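Local coordinates for protein citrinin polyketide synthase (Monascus purpureus, PDB 5MPT) that builds the polyketide precursor of the mycotoxin citrinin, this piece being the C-methyltransferase domain that methylates the growing chain, here with S-adenosyl-L-homocysteine bound, at residues L275-N286 against R303-L314. Residues are numbered along the deposited sequence; the frame is centred on the assembly and turned at random. Where two conformers were deposited one is given.
Sequences LVHSQHIILATN and RILRPDGFLLLL. With SAH (S-adenosyl-L-homocysteine), chain B.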
loop_
_atom_site.group_PDB
_atom_site.type_symbol
_atom_site.label_atom_id
_atom_site.label_comp_id
_atom_site.label_asym_id
_atom_site.label_seq_id
_atom_site.Cartn_x
_atom_site.Cartn_y
_atom_site.Cartn_z
ATOM N N LEU A 275 -13.757 20.382 -9.198
ATOM C CA LEU A 275 -13.566 18.929 -9.186
ATOM C C LEU A 275 -14.880 18.159 -9.170
ATOM O O LEU A 275 -14.898 16.984 -9.561
ATOM C CB LEU A 275 -12.737 18.500 -7.967
ATOM C CG LEU A 275 -11.289 19.009 -7.870
ATOM C CD1 LEU A 275 -10.649 18.684 -6.516
ATOM C CD2 LEU A 275 -10.447 18.432 -8.987
ATOM N N VAL A 276 -15.984 18.809 -8.793
ATOM C CA VAL A 276 -17.246 18.107 -8.562
ATOM C C VAL A 276 -17.737 17.478 -9.863
ATOM O O VAL A 276 -17.817 18.136 -10.913
ATOM C CB VAL A 276 -18.281 19.077 -7.960
ATOM C CG1 VAL A 276 -19.703 18.514 -7.963
ATOM C CG2 VAL A 276 -17.905 19.415 -6.508
ATOM N N HIS A 277 -18.033 16.177 -9.801
ATOM C CA HIS A 277 -18.636 15.459 -10.934
ATOM C C HIS A 277 -17.814 15.648 -12.204
ATOM O O HIS A 277 -18.356 15.868 -13.288
ATOM C CB HIS A 277 -20.072 15.931 -11.183
ATOM C CG HIS A 277 -21.041 15.647 -10.073
ATOM N ND1 HIS A 277 -20.837 14.680 -9.115
ATOM C CD2 HIS A 277 -22.239 16.216 -9.780
ATOM C CE1 HIS A 277 -21.864 14.658 -8.284
ATOM N NE2 HIS A 277 -22.732 15.576 -8.669
ATOM N N SER A 278 -16.496 15.589 -12.078
ATOM C CA SER A 278 -15.618 15.908 -13.187
ATOM C C SER A 278 -14.925 14.702 -13.779
ATOM O O SER A 278 -14.608 14.721 -14.969
ATOM C CB SER A 278 -14.556 16.921 -12.773
ATOM O OG SER A 278 -13.745 16.417 -11.735
ATOM N N GLN A 279 -14.704 13.648 -13.000
ATOM C CA GLN A 279 -13.851 12.556 -13.420
ATOM C C GLN A 279 -14.613 11.268 -13.738
ATOM O O GLN A 279 -15.563 10.902 -13.031
ATOM C CB GLN A 279 -12.818 12.245 -12.318
ATOM C CG GLN A 279 -11.994 13.375 -11.866
ATOM C CD GLN A 279 -11.189 14.034 -12.969
ATOM O OE1 GLN A 279 -10.441 13.404 -13.698
ATOM N NE2 GLN A 279 -11.361 15.339 -13.089
ATOM N N HIS A 280 -14.174 10.571 -14.798
ATOM C CA HIS A 280 -14.671 9.227 -15.115
ATOM C C HIS A 280 -14.104 8.172 -14.185
ATOM O O HIS A 280 -14.816 7.240 -13.788
ATOM C CB HIS A 280 -14.299 8.828 -16.547
ATOM C CG HIS A 280 -14.978 9.649 -17.590
ATOM N ND1 HIS A 280 -14.409 10.788 -18.117
ATOM C CD2 HIS A 280 -16.170 9.495 -18.210
ATOM C CE1 HIS A 280 -15.227 11.302 -19.021
ATOM N NE2 HIS A 280 -16.303 10.543 -19.083
ATOM N N ILE A 281 -12.836 8.318 -13.819
ATOM C CA ILE A 281 -12.068 7.307 -13.102
ATOM C C ILE A 281 -11.217 7.982 -12.053
ATOM O O ILE A 281 -10.478 8.928 -12.352
ATOM C CB ILE A 281 -11.164 6.510 -14.061
ATOM C CG1 ILE A 281 -11.984 5.925 -15.186
ATOM C CG2 ILE A 281 -10.401 5.444 -13.317
ATOM C CD1 ILE A 281 -11.102 5.260 -16.250
ATOM N N ILE A 282 -11.305 7.497 -10.822
ATOM C CA ILE A 282 -10.336 7.838 -9.796
ATOM C C ILE A 282 -9.539 6.589 -9.454
ATOM O O ILE A 282 -10.104 5.557 -9.080
ATOM C CB ILE A 282 -10.996 8.446 -8.558
ATOM C CG1 ILE A 282 -11.519 9.814 -8.965
ATOM C CG2 ILE A 282 -9.982 8.586 -7.385
ATOM C CD1 ILE A 282 -12.361 10.466 -7.968
ATOM N N LEU A 283 -8.239 6.693 -9.651
ATOM C CA LEU A 283 -7.244 5.703 -9.259
ATOM C C LEU A 283 -6.658 6.084 -7.908
ATOM O O LEU A 283 -6.380 7.256 -7.685
ATOM C CB LEU A 283 -6.139 5.647 -10.311
ATOM C CG LEU A 283 -6.545 5.216 -11.723
ATOM C CD1 LEU A 283 -5.323 5.119 -12.624
ATOM C CD2 LEU A 283 -7.303 3.908 -11.707
ATOM N N ALA A 284 -6.440 5.095 -7.017
ATOM C CA ALA A 284 -5.964 5.401 -5.660
ATOM C C ALA A 284 -5.269 4.149 -5.129
ATOM O O ALA A 284 -5.937 3.210 -4.676
ATOM C CB ALA A 284 -7.107 5.838 -4.754
ATOM N N THR A 285 -3.942 4.164 -5.155
ATOM C CA THR A 285 -3.141 3.012 -4.757
ATOM C C THR A 285 -2.571 3.274 -3.377
ATOM O O THR A 285 -1.675 4.110 -3.225
ATOM C CB THR A 285 -2.032 2.759 -5.772
ATOM O OG1 THR A 285 -2.630 2.427 -7.028
ATOM C CG2 THR A 285 -1.050 1.670 -5.294
ATOM N N ASN A 286 -3.129 2.558 -2.382
ATOM C CA ASN A 286 -2.630 2.479 -1.007
ATOM C C ASN A 286 -2.445 3.850 -0.381
ATOM O O ASN A 286 -1.506 4.095 0.390
ATOM C CB ASN A 286 -1.372 1.629 -0.954
ATOM C CG ASN A 286 -1.728 0.170 -0.883
ATOM O OD1 ASN A 286 -2.588 -0.226 -0.072
ATOM N ND2 ASN A 286 -1.152 -0.639 -1.749
ATOM N N ARG A 303 -17.964 12.444 -4.765
ATOM C CA ARG A 303 -18.491 13.700 -5.285
ATOM C C ARG A 303 -17.675 14.200 -6.466
ATOM O O ARG A 303 -18.192 14.945 -7.297
ATOM C CB ARG A 303 -18.510 14.727 -4.144
ATOM C CG ARG A 303 -19.157 16.092 -4.484
ATOM C CD ARG A 303 -20.590 15.973 -5.011
ATOM N NE ARG A 303 -21.507 15.386 -4.029
ATOM C CZ ARG A 303 -22.531 16.018 -3.459
ATOM N NH1 ARG A 303 -22.815 17.278 -3.764
ATOM N NH2 ARG A 303 -23.286 15.373 -2.579
ATOM N N ILE A 304 -16.415 13.780 -6.560
ATOM C CA ILE A 304 -15.556 14.134 -7.684
ATOM C C ILE A 304 -15.858 13.276 -8.907
ATOM O O ILE A 304 -15.527 13.671 -10.031
ATOM C CB ILE A 304 -14.087 13.999 -7.242
ATOM C CG1 ILE A 304 -13.785 15.035 -6.139
ATOM C CG2 ILE A 304 -13.115 14.209 -8.385
ATOM C CD1 ILE A 304 -12.486 14.765 -5.368
ATOM N N LEU A 305 -16.523 12.146 -8.720
ATOM C CA LEU A 305 -16.840 11.268 -9.845
ATOM C C LEU A 305 -18.050 11.783 -10.588
ATOM O O LEU A 305 -19.036 12.225 -9.984
ATOM C CB LEU A 305 -17.135 9.844 -9.384
ATOM C CG LEU A 305 -15.925 9.076 -8.856
ATOM C CD1 LEU A 305 -16.312 7.716 -8.307
ATOM C CD2 LEU A 305 -14.882 8.904 -9.952
ATOM N N ARG A 306 -17.970 11.713 -11.912
ATOM C CA ARG A 306 -19.175 11.765 -12.719
ATOM C C ARG A 306 -20.118 10.632 -12.306
ATOM O O ARG A 306 -19.666 9.592 -11.817
ATOM C CB ARG A 306 -18.829 11.618 -14.196
ATOM C CG ARG A 306 -17.938 12.698 -14.772
ATOM C CD ARG A 306 -17.301 12.206 -16.049
ATOM N NE ARG A 306 -18.293 11.656 -16.979
ATOM C CZ ARG A 306 -18.884 12.362 -17.952
ATOM N NH1 ARG A 306 -18.536 13.613 -18.138
ATOM N NH2 ARG A 306 -19.780 11.801 -18.777
ATOM N N PRO A 307 -21.432 10.799 -12.519
ATOM C CA PRO A 307 -22.386 9.715 -12.218
ATOM C C PRO A 307 -22.078 8.422 -12.931
ATOM O O PRO A 307 -22.422 7.350 -12.416
ATOM C CB PRO A 307 -23.729 10.294 -12.703
ATOM C CG PRO A 307 -23.566 11.706 -12.609
ATOM C CD PRO A 307 -22.133 12.035 -12.888
ATOM N N ASP A 308 -21.465 8.482 -14.109
ATOM C CA ASP A 308 -21.121 7.279 -14.849
ATOM C C ASP A 308 -19.724 6.757 -14.510
ATOM O O ASP A 308 -19.273 5.793 -15.133
ATOM C CB ASP A 308 -21.258 7.512 -16.366
ATOM C CG ASP A 308 -20.325 8.595 -16.900
ATOM O OD1 ASP A 308 -19.430 9.010 -16.181
ATOM O OD2 ASP A 308 -20.468 9.057 -18.053
ATOM N N GLY A 309 -19.062 7.327 -13.500
ATOM C CA GLY A 309 -17.682 6.996 -13.200
ATOM C C GLY A 309 -17.515 5.945 -12.116
ATOM O O GLY A 309 -18.468 5.404 -11.554
ATOM N N PHE A 310 -16.245 5.705 -11.779
ATOM C CA PHE A 310 -15.943 4.732 -10.744
ATOM C C PHE A 310 -14.602 5.026 -10.100
ATOM O O PHE A 310 -13.701 5.650 -10.683
ATOM C CB PHE A 310 -15.924 3.292 -11.276
ATOM C CG PHE A 310 -14.868 3.032 -12.291
ATOM C CD1 PHE A 310 -15.138 3.162 -13.631
ATOM C CD2 PHE A 310 -13.618 2.601 -11.913
ATOM C CE1 PHE A 310 -14.191 2.924 -14.569
ATOM C CE2 PHE A 310 -12.656 2.329 -12.871
ATOM C CZ PHE A 310 -12.933 2.482 -14.185
ATOM N N LEU A 311 -14.489 4.506 -8.892
ATOM C CA LEU A 311 -13.254 4.454 -8.136
ATOM C C LEU A 311 -12.607 3.084 -8.300
ATOM O O LEU A 311 -13.271 2.062 -8.121
ATOM C CB LEU A 311 -13.549 4.718 -6.663
ATOM C CG LEU A 311 -12.431 4.446 -5.631
ATOM C CD1 LEU A 311 -11.260 5.364 -5.883
ATOM C CD2 LEU A 311 -12.997 4.658 -4.255
ATOM N N LEU A 312 -11.304 3.081 -8.543
ATOM C CA LEU A 312 -10.497 1.865 -8.545
ATOM C C LEU A 312 -9.451 2.008 -7.453
ATOM O O LEU A 312 -8.442 2.696 -7.633
ATOM C CB LEU A 312 -9.855 1.617 -9.903
ATOM C CG LEU A 312 -9.172 0.258 -9.993
ATOM C CD1 LEU A 312 -10.159 -0.884 -9.913
ATOM C CD2 LEU A 312 -8.448 0.154 -11.310
ATOM N N LEU A 313 -9.714 1.356 -6.332
ATOM C CA LEU A 313 -8.732 1.239 -5.263
ATOM C C LEU A 313 -7.759 0.099 -5.533
ATOM O O LEU A 313 -8.127 -0.969 -6.048
ATOM C CB LEU A 313 -9.424 0.975 -3.931
ATOM C CG LEU A 313 -10.331 2.052 -3.385
ATOM C CD1 LEU A 313 -11.212 1.468 -2.304
ATOM C CD2 LEU A 313 -9.495 3.197 -2.808
ATOM N N LEU A 314 -6.503 0.332 -5.189
ATOM C CA LEU A 314 -5.532 -0.742 -5.027
ATOM C C LEU A 314 -5.144 -0.659 -3.567
ATOM O O LEU A 314 -4.482 0.300 -3.168
ATOM C CB LEU A 314 -4.322 -0.571 -5.943
ATOM C CG LEU A 314 -3.471 -1.833 -6.150
ATOM C CD1 LEU A 314 -2.445 -1.615 -7.250
ATOM C CD2 LEU A 314 -2.771 -2.273 -4.883
HETATM N N SAH B . 0.517 5.477 -4.647
HETATM C CA SAH B . 1.785 5.579 -3.865
HETATM C CB SAH B . 2.096 4.461 -2.876
HETATM C CG SAH B . 1.281 4.495 -1.596
HETATM S SD SAH B . 2.091 5.700 -0.490
HETATM C C SAH B . 2.955 5.652 -4.884
HETATM O O SAH B . 3.989 6.301 -4.392
HETATM O OXT SAH B . 2.939 5.141 -5.977
HETATM C "C5'" SAH B . 0.701 6.721 0.067
HETATM C "C4'" SAH B . 0.682 8.011 -0.728
HETATM O "O4'" SAH B . -0.522 8.694 -0.317
HETATM C "C3'" SAH B . 1.849 8.969 -0.454
HETATM O "O3'" SAH B . 2.282 9.470 -1.716
HETATM C "C2'" SAH B . 1.216 10.063 0.423
HETATM O "O2'" SAH B . 1.803 11.345 0.212
HETATM C "C1'" SAH B . -0.221 10.047 -0.084
HETATM N N9 SAH B . -1.228 10.574 0.830
HETATM C C8 SAH B . -1.316 10.399 2.185
HETATM N N7 SAH B . -2.312 11.041 2.747
HETATM C C5 SAH B . -2.923 11.691 1.682
HETATM C C6 SAH B . -4.040 12.546 1.604
HETATM N N6 SAH B . -4.755 12.944 2.664
HETATM N N1 SAH B . -4.382 13.014 0.389
HETATM C C2 SAH B . -3.657 12.652 -0.675
HETATM N N3 SAH B . -2.591 11.853 -0.731
HETATM C C4 SAH B . -2.268 11.405 0.495
HETATM O O HOH W 1 -16.451 15.445 -16.798
#
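Leu275 lays its CB against CG1 of Ile304, and its type II turn to Ser278 packs against the C-terminal end of helix 294-304. His277 N bonds to Arg303 O (2.8 Å), its ring ND1 to Leu305 O (3.2 Å), and Ile304 O accepts both Ser278 N and Gln279 N. Arg306 N returns a bond to Gln279 O. At His280 the arginine side chain lies over one ring face, CD of Arg306 3.5 Å from the His280 centroid in a CH-pi contact 6° off the normal; NE2 bonds instead to Ser10 O and ND1 to Arg209 N. Asp308 holds that guanidinium side-on, OD1 taking NE and OD2 taking NH2 of Arg306 (2.9 Å), a salt bridge, fixing its rotation, while a water links Arg306 NH1 to Ser278 O. From Phe310 N to His280 O onward, parallel-strand bonds run on to Asn286 N and Leu314 O (2.7 Å). Ile281 CG1 meets CZ of Phe310 (3.7 Å), whose CG sits between its backbone N and carbonyl carbon (chi1 63°), putting the ring alongside. On the opposite face Ile282 drives CD1 onto Leu305 CD2 (3.6 Å) and Ile304 CG2. Thr285 O receives the amino group of S-adenosyl-L-homocysteine, and Asn286 lies by catalytic His289 and Glu315, in the Rossmann-like methyltransferase site. Strand 208-213 flanks 279-285, strand 375-381 runs antiparallel beside 309-316, and helix 181-198 covers the Ile281, Phe310 and Leu314 face.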